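D-alanyl-lipoteichoic acid synthetase (Streptococcus pneumoniae, PDB 3BMA) probably takes part in the D-alanylation of lipoteichoic acid during cell wall biogenesis, as a membrane-associated member of the DltD family. Local coordinates at residues K15-F26 with Y71-G79; F285-I293 with F367-Y377. The protein carries 1 engineered substitution. All blocks are in the same frame, centred on the assembly; numbering follows the deposited sequence.

In the fold
Both interactions bear on the same five-stranded parallel sheet, whose order is 72-76, 43-47, 101-105, 291-296, 333-335. Interaction 1 sets the N-terminal residues K15-F26 against the edge strand 72-76, while interaction 2 folds the chain after helix 355-369 back along the start of strand 291-296. Their centres lie about 21 Å apart, and along the chain the first closes before the second opens. They nevertheless touch: the ring of Y71 packs on helix 355-369, with Y71 CE2 3.6 Å from L368 CD1. Interaction 1 is buried, about 11 Å from the centre of the chain, whereas interaction 2 is partly buried, at about 16 Å.

Interaction 1. Residues K15-F26 with Y71-G79; sequences KRSAVATTIDSF and YRPYLLGQG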
loop_
_atom_site.group_PDB
_atom_site.type_symbol
_atom_site.label_atom_id
_atom_site.label_comp_id
_atom_site.label_asym_id
_atom_site.label_seq_id
_atom_site.Cartn_x
_atom_site.Cartn_y
_atom_site.Cartn_z
ATOM N N LYS C 15 34.024 16.585 -13.609
ATOM C CA LYS C 15 34.770 17.838 -13.622
ATOM C C LYS C 15 33.929 18.979 -14.181
ATOM O O LYS C 15 34.003 20.106 -13.686
ATOM C CB LYS C 15 36.072 17.691 -14.414
ATOM C CG LYS C 15 37.147 16.906 -13.681
ATOM C CD LYS C 15 38.479 16.960 -14.408
ATOM C CE LYS C 15 39.610 16.491 -13.500
ATOM N NZ LYS C 15 40.907 16.405 -14.221
ATOM N N ARG C 16 33.123 18.673 -15.197
ATOM C CA ARG C 16 32.234 19.659 -15.815
ATOM C C ARG C 16 31.072 20.047 -14.899
ATOM O O ARG C 16 30.663 21.209 -14.870
ATOM C CB ARG C 16 31.718 19.151 -17.163
ATOM C CG ARG C 16 32.825 18.945 -18.177
ATOM C CD ARG C 16 32.312 18.459 -19.511
ATOM N NE ARG C 16 33.270 17.527 -20.101
ATOM C CZ ARG C 16 33.074 16.216 -20.214
ATOM N NH1 ARG C 16 31.936 15.670 -19.811
ATOM N NH2 ARG C 16 34.011 15.451 -20.759
ATOM N N SER C 17 30.563 19.072 -14.148
ATOM C CA SER C 17 29.492 19.295 -13.174
ATOM C C SER C 17 29.972 20.120 -11.985
ATOM O O SER C 17 29.229 20.946 -11.454
ATOM C CB SER C 17 28.945 17.959 -12.668
ATOM O OG SER C 17 28.490 17.161 -13.743
ATOM N N ALA C 18 31.223 19.886 -11.588
ATOM C CA ALA C 18 31.837 20.536 -10.432
ATOM C C ALA C 18 31.945 22.046 -10.568
ATOM O O ALA C 18 31.856 22.766 -9.575
ATOM C CB ALA C 18 33.200 19.940 -10.169
ATOM N N VAL C 19 32.128 22.515 -11.799
ATOM C CA VAL C 19 32.341 23.936 -12.072
ATOM C C VAL C 19 31.232 24.572 -12.920
ATOM O O VAL C 19 31.345 25.736 -13.314
ATOM C CB VAL C 19 33.720 24.183 -12.740
ATOM C CG1 VAL C 19 34.843 23.675 -11.853
ATOM C CG2 VAL C 19 33.786 23.520 -14.105
ATOM N N ALA C 20 30.168 23.811 -13.189
ATOM C CA ALA C 20 29.052 24.279 -14.026
ATOM C C ALA C 20 28.279 25.439 -13.407
ATOM O O ALA C 20 27.849 26.350 -14.120
ATOM C CB ALA C 20 28.097 23.137 -14.346
ATOM N N THR C 21 28.131 25.400 -12.081
ATOM C CA THR C 21 27.331 26.366 -11.311
ATOM C C THR C 21 25.998 26.720 -11.981
ATOM O O THR C 21 25.685 27.894 -12.200
ATOM C CB THR C 21 28.133 27.653 -10.930
ATOM O OG1 THR C 21 28.699 28.252 -12.103
ATOM C CG2 THR C 21 29.243 27.328 -9.936
ATOM N N THR C 22 25.244 25.686 -12.340
ATOM C CA THR C 22 23.899 25.855 -12.874
ATOM C C THR C 22 22.916 25.482 -11.779
ATOM O O THR C 22 23.325 25.077 -10.686
ATOM C CB THR C 22 23.644 24.984 -14.135
ATOM O OG1 THR C 22 24.036 23.627 -13.883
ATOM C CG2 THR C 22 24.410 25.526 -15.338
ATOM N N ILE C 23 21.628 25.630 -12.071
ATOM C CA ILE C 23 20.569 25.226 -11.153
ATOM C C ILE C 23 20.590 23.705 -11.023
ATOM O O ILE C 23 20.462 23.174 -9.918
ATOM C CB ILE C 23 19.183 25.746 -11.622
ATOM C CG1 ILE C 23 19.171 27.277 -11.636
ATOM C CG2 ILE C 23 18.073 25.238 -10.716
ATOM C CD1 ILE C 23 18.119 27.884 -12.535
ATOM N N ASP C 24 20.808 23.028 -12.152
ATOM C CA ASP C 24 20.881 21.566 -12.220
ATOM C C ASP C 24 21.995 20.952 -11.375
ATOM O O ASP C 24 21.749 20.004 -10.639
ATOM C CB ASP C 24 21.005 21.095 -13.675
ATOM C CG ASP C 24 19.671 21.097 -14.416
ATOM O OD1 ASP C 24 19.636 20.584 -15.557
ATOM O OD2 ASP C 24 18.660 21.598 -13.872
ATOM N N SER C 25 23.206 21.502 -11.462
ATOM C CA SER C 25 24.346 20.992 -10.689
ATOM C C SER C 25 24.109 21.087 -9.179
ATOM O O SER C 25 24.656 20.299 -8.409
ATOM C CB SER C 25 25.651 21.702 -11.082
ATOM O OG SER C 25 25.647 23.066 -10.693
ATOM N N PHE C 26 23.273 22.041 -8.777
ATOM C CA PHE C 26 22.904 22.218 -7.382
ATOM C C PHE C 26 21.704 21.372 -6.930
ATOM O O PHE C 26 21.820 20.632 -5.951
ATOM C CB PHE C 26 22.658 23.699 -7.071
ATOM C CG PHE C 26 22.383 23.973 -5.620
ATOM C CD1 PHE C 26 23.428 24.083 -4.715
ATOM C CD2 PHE C 26 21.077 24.116 -5.155
ATOM C CE1 PHE C 26 23.178 24.329 -3.373
ATOM C CE2 PHE C 26 20.820 24.358 -3.812
ATOM C CZ PHE C 26 21.876 24.468 -2.920
ATOM N N TYR C 71 42.535 17.252 -4.205
ATOM C CA TYR C 71 41.089 17.445 -4.201
ATOM C C TYR C 71 40.646 18.348 -5.353
ATOM O O TYR C 71 41.454 19.091 -5.914
ATOM C CB TYR C 71 40.620 18.029 -2.859
ATOM C CG TYR C 71 41.109 19.432 -2.567
ATOM C CD1 TYR C 71 42.287 19.645 -1.852
ATOM C CD2 TYR C 71 40.384 20.550 -2.990
ATOM C CE1 TYR C 71 42.742 20.933 -1.582
ATOM C CE2 TYR C 71 40.835 21.840 -2.732
ATOM C CZ TYR C 71 42.010 22.023 -2.023
ATOM O OH TYR C 71 42.453 23.299 -1.760
ATOM N N ARG C 72 39.360 18.266 -5.694
ATOM C CA ARG C 72 38.703 19.225 -6.574
ATOM C C ARG C 72 37.474 19.776 -5.856
ATOM O O ARG C 72 36.776 19.025 -5.180
ATOM C CB ARG C 72 38.270 18.571 -7.886
ATOM C CG ARG C 72 39.397 18.068 -8.778
ATOM C CD ARG C 72 40.317 19.195 -9.245
ATOM N NE ARG C 72 41.373 18.713 -10.139
ATOM C CZ ARG C 72 42.513 18.148 -9.743
ATOM N NH1 ARG C 72 42.773 17.977 -8.451
ATOM N NH2 ARG C 72 43.400 17.752 -10.644
ATOM N N PRO C 73 37.219 21.092 -5.966
ATOM C CA PRO C 73 35.966 21.631 -5.434
ATOM C C PRO C 73 34.757 21.218 -6.275
ATOM O O PRO C 73 34.838 21.217 -7.503
ATOM C CB PRO C 73 36.164 23.153 -5.520
ATOM C CG PRO C 73 37.628 23.361 -5.785
ATOM C CD PRO C 73 38.072 22.150 -6.535
ATOM N N TYR C 74 33.668 20.829 -5.611
ATOM C CA TYR C 74 32.363 20.737 -6.259
ATOM C C TYR C 74 31.556 21.940 -5.800
ATOM O O TYR C 74 31.101 21.993 -4.660
ATOM C CB TYR C 74 31.621 19.431 -5.926
ATOM C CG TYR C 74 30.482 19.144 -6.895
ATOM C CD1 TYR C 74 30.641 18.234 -7.936
ATOM C CD2 TYR C 74 29.254 19.806 -6.786
ATOM C CE1 TYR C 74 29.609 17.985 -8.839
ATOM C CE2 TYR C 74 28.216 19.566 -7.686
ATOM C CZ TYR C 74 28.401 18.653 -8.708
ATOM O OH TYR C 74 27.374 18.409 -9.594
ATOM N N LEU C 75 31.382 22.900 -6.699
ATOM C CA LEU C 75 30.772 24.176 -6.351
ATOM C C LEU C 75 29.255 24.057 -6.248
ATOM O O LEU C 75 28.562 23.837 -7.244
ATOM C CB LEU C 75 31.191 25.264 -7.346
ATOM C CG LEU C 75 32.692 25.361 -7.666
ATOM C CD1 LEU C 75 32.920 26.209 -8.906
ATOM C CD2 LEU C 75 33.508 25.876 -6.485
ATOM N N LEU C 76 28.758 24.187 -5.023
ATOM C CA LEU C 76 27.345 24.024 -4.731
ATOM C C LEU C 76 26.708 25.334 -4.299
ATOM O O LEU C 76 26.709 25.682 -3.116
ATOM C CB LEU C 76 27.146 22.957 -3.653
ATOM C CG LEU C 76 27.454 21.516 -4.054
ATOM C CD1 LEU C 76 27.809 20.692 -2.834
ATOM C CD2 LEU C 76 26.282 20.898 -4.808
ATOM N N GLY C 77 26.156 26.059 -5.264
ATOM C CA GLY C 77 25.442 27.289 -4.968
ATOM C C GLY C 77 25.053 28.115 -6.172
ATOM O O GLY C 77 25.681 28.036 -7.230
ATOM N N GLN C 78 23.999 28.906 -5.994
ATOM C CA GLN C 78 23.543 29.876 -6.982
ATOM C C GLN C 78 23.039 31.126 -6.260
ATOM O O GLN C 78 22.976 31.149 -5.031
ATOM C CB GLN C 78 22.428 29.274 -7.842
ATOM C CG GLN C 78 22.873 28.368 -8.979
ATOM C CD GLN C 78 23.544 29.138 -10.090
ATOM O OE1 GLN C 78 22.883 29.721 -10.947
ATOM N NE2 GLN C 78 24.869 29.149 -10.081
ATOM N N GLY C 79 22.678 32.156 -7.024
ATOM C CA GLY C 79 22.190 33.419 -6.463
ATOM C C GLY C 79 20.962 33.270 -5.586
ATOM O O GLY C 79 19.960 32.687 -6.000
HETATM O O HOH W 1 28.569 23.195 -10.111
HETATM O O HOH W 2 25.874 24.563 -7.922
#
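The ring of Y74 carries the CA of A18 on one face, 3.9 Å from the ring centroid and 24° off the normal, a CH-pi contact displaced toward the rim. At the ring's edge, in its plane, lies the carbonyl oxygen of S25, with Y74 OH 3.5 Å from S17 CB. The F26 ring instead turns an edge to L76: CD1 comes 3.5 Å from L76 C. With CG anti to the backbone N (chi1 -175°), F26 reaches from helix 23-27 to the backbone of L76 and G77.

The strand is tied to the end of helix 11-18 by L75 N donating to A18 O, in the carbonyl plane at 2.9 Å and a near-straight 164°. Strand 72-76 is an outermost strand of the parallel sheet, paired with 43-47, as in the alpha/beta core of the SGNH hydrolase clan. The N-terminal helices 11-18 and 23-27 pack against it, T22 being the N-cap of the second.

Two waters complete the polar links. Water 1 accepts from T21 N and lies 2.7 Å from S17 O and 2.9 Å from L75 O, with more acceptors around it than protons to give; water 2 donates to L75 O and accepts from G77 N. T21 CG2 sits 3.8 Å from L75 CB. Q78, bent at chi2, brings CG 3.7 Å from T22 O, while NE2 donates back to G77 O on a lone pair.

Interaction 2. Residues F285-I293 with F367-Y377; sequences FSKSKVNPI and FLSNPTPAPTY
Two direct hydrogen bonds join N291 and V290 to the chain that follows helix 355-369. Y377 OH donates to V290 O at 2.7 Å, within the carbonyl plane. N291 ND2 donates to T372 O at 3.0 Å with an N-H...O angle of 143°; the donor stands above the carbonyl plane, so this bond is the less well aligned. Having CG anti to the backbone N (chi1 -171°) carries the N291 amide across to T372.

Water adds two bridges. Water 4 donates to both N291 OD1 and Y377 OH, linking the two side chains, while water 3 donates to K289 O and accepts from A374 N, 2.9 Å away.

Aromatic and apolar contacts flank these bonds. I293 CB lies over one face of the F367 ring, 4.1 Å from its centroid, a CH-pi contact, and I293 CG2 approaches F367 CD2. At its edge the F367 ring meets N291 O, 3.3 Å from F367 CZ, while the N291 amide is turned 73° from the ring plane. A374 CB rests against the carbonyl oxygens of K289 and V290. At the far end, Y377 CD2 lies 3.6 Å from S286 CA, and the Y377 ring also stacks with F330.

K289, with positive phi, leads the chain from helix 274-287 toward strand 291-296. The whole is a helix-to-strand connection of a parallel alpha/beta sheet, here lined by the proline-rich tail that leaves helix 355-369, in a fold consistent with the SGNH hydrolase clan.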
loop_
_atom_site.group_PDB
_atom_site.type_symbol
_atom_site.label_atom_id
_atom_site.label_comp_id
_atom_site.label_asym_id
_atom_site.label_seq_id
_atom_site.Cartn_x
_atom_site.Cartn_y
_atom_site.Cartn_z
ATOM N N PHE C 285 25.599 18.948 10.049
ATOM C CA PHE C 285 27.051 18.791 10.151
ATOM C C PHE C 285 27.463 17.948 11.362
ATOM O O PHE C 285 28.418 17.176 11.291
ATOM C CB PHE C 285 27.744 20.159 10.207
ATOM C CG PHE C 285 27.833 20.868 8.874
ATOM C CD1 PHE C 285 27.419 20.249 7.689
ATOM C CD2 PHE C 285 28.374 22.149 8.800
ATOM C CE1 PHE C 285 27.530 20.904 6.465
ATOM C CE2 PHE C 285 28.489 22.811 7.577
ATOM C CZ PHE C 285 28.060 22.191 6.411
ATOM N N SER C 286 26.729 18.098 12.461
ATOM C CA SER C 286 26.974 17.334 13.677
ATOM C C SER C 286 26.546 15.874 13.542
ATOM O O SER C 286 27.269 14.972 13.969
ATOM C CB SER C 286 26.270 17.994 14.867
ATOM O OG SER C 286 26.431 17.241 16.058
ATOM N N LYS C 287 25.368 15.656 12.955
ATOM C CA LYS C 287 24.820 14.315 12.742
ATOM C C LYS C 287 25.655 13.508 11.754
ATOM O O LYS C 287 25.856 12.309 11.943
ATOM C CB LYS C 287 23.386 14.399 12.221
ATOM C CG LYS C 287 22.340 14.816 13.240
ATOM C CD LYS C 287 21.032 15.109 12.527
ATOM C CE LYS C 287 19.902 15.347 13.502
ATOM N NZ LYS C 287 18.599 15.460 12.794
ATOM N N SER C 288 26.140 14.177 10.707
ATOM C CA SER C 288 26.905 13.526 9.641
ATOM C C SER C 288 28.401 13.487 9.931
ATOM O O SER C 288 29.161 12.884 9.172
ATOM C CB SER C 288 26.662 14.223 8.298
ATOM O OG SER C 288 25.284 14.446 8.066
ATOM N N LYS C 289 28.804 14.127 11.030
ATOM C CA LYS C 289 30.208 14.256 11.450
ATOM C C LYS C 289 31.087 14.909 10.384
ATOM O O LYS C 289 32.199 14.440 10.124
ATOM C CB LYS C 289 30.816 12.902 11.878
ATOM C CG LYS C 289 30.047 12.141 12.946
ATOM C CD LYS C 289 30.849 10.944 13.426
ATOM C CE LYS C 289 29.984 9.975 14.214
ATOM N NZ LYS C 289 29.013 9.249 13.339
ATOM N N VAL C 290 30.592 15.975 9.753
ATOM C CA VAL C 290 31.419 16.674 8.764
ATOM C C VAL C 290 32.318 17.702 9.456
ATOM O O VAL C 290 31.970 18.229 10.517
ATOM C CB VAL C 290 30.620 17.285 7.536
ATOM C CG1 VAL C 290 29.277 16.608 7.329
ATOM C CG2 VAL C 290 30.452 18.782 7.641
ATOM N N ASN C 291 33.489 17.938 8.873
ATOM C CA ASN C 291 34.433 18.925 9.383
ATOM C C ASN C 291 34.485 20.113 8.429
ATOM O O ASN C 291 35.245 20.107 7.462
ATOM C CB ASN C 291 35.821 18.300 9.569
ATOM C CG ASN C 291 36.793 19.210 10.308
ATOM O OD1 ASN C 291 36.396 20.156 10.997
ATOM N ND2 ASN C 291 38.080 18.917 10.172
ATOM N N PRO C 292 33.660 21.137 8.696
ATOM C CA PRO C 292 33.554 22.291 7.823
ATOM C C PRO C 292 34.564 23.387 8.136
ATOM O O PRO C 292 34.931 23.588 9.299
ATOM C CB PRO C 292 32.143 22.805 8.118
ATOM C CG PRO C 292 31.876 22.390 9.517
ATOM C CD PRO C 292 32.759 21.246 9.857
ATOM N N ILE C 293 35.019 24.078 7.095
ATOM C CA ILE C 293 35.662 25.373 7.284
ATOM C C ILE C 293 34.704 26.467 6.813
ATOM O O ILE C 293 34.235 26.447 5.677
ATOM C CB ILE C 293 37.078 25.469 6.632
ATOM C CG1 ILE C 293 37.739 26.813 6.974
ATOM C CG2 ILE C 293 37.039 25.211 5.121
ATOM C CD1 ILE C 293 39.262 26.803 6.898
ATOM N N PHE C 367 43.944 23.157 5.038
ATOM C CA PHE C 367 42.888 22.442 5.758
ATOM C C PHE C 367 42.413 21.200 4.994
ATOM O O PHE C 367 42.289 20.119 5.572
ATOM C CB PHE C 367 41.715 23.390 6.044
ATOM C CG PHE C 367 40.509 22.719 6.647
ATOM C CD1 PHE C 367 40.513 22.306 7.973
ATOM C CD2 PHE C 367 39.356 22.522 5.891
ATOM C CE1 PHE C 367 39.393 21.696 8.533
ATOM C CE2 PHE C 367 38.237 21.910 6.441
ATOM C CZ PHE C 367 38.254 21.500 7.764
ATOM N N LEU C 368 42.159 21.363 3.697
ATOM C CA LEU C 368 41.661 20.270 2.864
ATOM C C LEU C 368 42.756 19.297 2.420
ATOM O O LEU C 368 42.480 18.113 2.216
ATOM C CB LEU C 368 40.909 20.807 1.642
ATOM C CG LEU C 368 39.634 21.645 1.822
ATOM C CD1 LEU C 368 39.094 22.046 0.464
ATOM C CD2 LEU C 368 38.563 20.915 2.615
ATOM N N SER C 369 43.987 19.793 2.269
ATOM C CA SER C 369 45.133 18.948 1.886
ATOM C C SER C 369 45.549 17.989 2.995
ATOM O O SER C 369 46.131 16.935 2.725
ATOM C CB SER C 369 46.337 19.797 1.479
ATOM O OG SER C 369 46.000 20.682 0.427
ATOM N N ASN C 370 45.251 18.366 4.238
ATOM C CA ASN C 370 45.524 17.539 5.406
ATOM C C ASN C 370 44.226 17.218 6.142
ATOM O O ASN C 370 43.912 17.866 7.140
ATOM C CB ASN C 370 46.497 18.253 6.347
ATOM C CG ASN C 370 47.795 18.630 5.667
ATOM O OD1 ASN C 370 48.696 17.802 5.518
ATOM N ND2 ASN C 370 47.907 19.894 5.265
ATOM N N PRO C 371 43.473 16.210 5.657
ATOM C CA PRO C 371 42.138 15.927 6.180
ATOM C C PRO C 371 42.173 15.361 7.595
ATOM O O PRO C 371 42.857 14.370 7.855
ATOM C CB PRO C 371 41.584 14.877 5.198
ATOM C CG PRO C 371 42.511 14.887 4.030
ATOM C CD PRO C 371 43.838 15.261 4.593
ATOM N N THR C 372 41.451 16.015 8.498
ATOM C CA THR C 372 41.316 15.562 9.877
ATOM C C THR C 372 39.834 15.357 10.192
ATOM O O THR C 372 38.994 16.109 9.690
ATOM C CB THR C 372 41.950 16.565 10.878
ATOM O OG1 THR C 372 41.583 17.905 10.525
ATOM C CG2 THR C 372 43.465 16.444 10.867
ATOM N N PRO C 373 39.502 14.325 10.999
ATOM C CA PRO C 373 38.110 14.084 11.400
ATOM C C PRO C 373 37.492 15.221 12.219
ATOM O O PRO C 373 38.208 15.975 12.878
ATOM C CB PRO C 373 38.203 12.812 12.255
ATOM C CG PRO C 373 39.618 12.748 12.700
ATOM C CD PRO C 373 40.406 13.301 11.556
ATOM N N ALA C 374 36.168 15.326 12.159
ATOM C CA ALA C 374 35.414 16.331 12.898
ATOM C C ALA C 374 35.492 16.093 14.407
ATOM O O ALA C 374 35.489 14.940 14.852
ATOM C CB ALA C 374 33.964 16.320 12.444
ATOM N N PRO C 375 35.556 17.179 15.204
ATOM C CA PRO C 375 35.505 17.042 16.660
ATOM C C PRO C 375 34.105 16.672 17.151
ATOM O O PRO C 375 33.195 16.470 16.345
ATOM C CB PRO C 375 35.869 18.446 17.146
ATOM C CG PRO C 375 35.377 19.333 16.075
ATOM C CD PRO C 375 35.691 18.593 14.806
ATOM N N THR C 376 33.941 16.578 18.465
ATOM C CA THR C 376 32.622 16.381 19.053
ATOM C C THR C 376 31.954 17.747 19.201
ATOM O O THR C 376 32.512 18.656 19.819
ATOM C CB THR C 376 32.709 15.664 20.424
ATOM O OG1 THR C 376 33.450 14.446 20.283
ATOM C CG2 THR C 376 31.314 15.342 20.960
ATOM N N TYR C 377 30.772 17.892 18.611
ATOM C CA TYR C 377 30.024 19.139 18.712
ATOM C C TYR C 377 29.008 19.073 19.848
ATOM O O TYR C 377 28.479 18.006 20.155
ATOM C CB TYR C 377 29.320 19.470 17.392
ATOM C CG TYR C 377 30.216 19.482 16.167
ATOM C CD1 TYR C 377 31.209 20.448 16.006
ATOM C CD2 TYR C 377 30.053 18.536 15.160
ATOM C CE1 TYR C 377 32.028 20.455 14.868
ATOM C CE2 TYR C 377 30.857 18.539 14.023
ATOM C CZ TYR C 377 31.838 19.500 13.884
ATOM O OH TYR C 377 32.633 19.494 12.761
HETATM O O HOH W 3 35.025 14.350 9.630
HETATM O O HOH W 4 34.630 21.329 12.873
#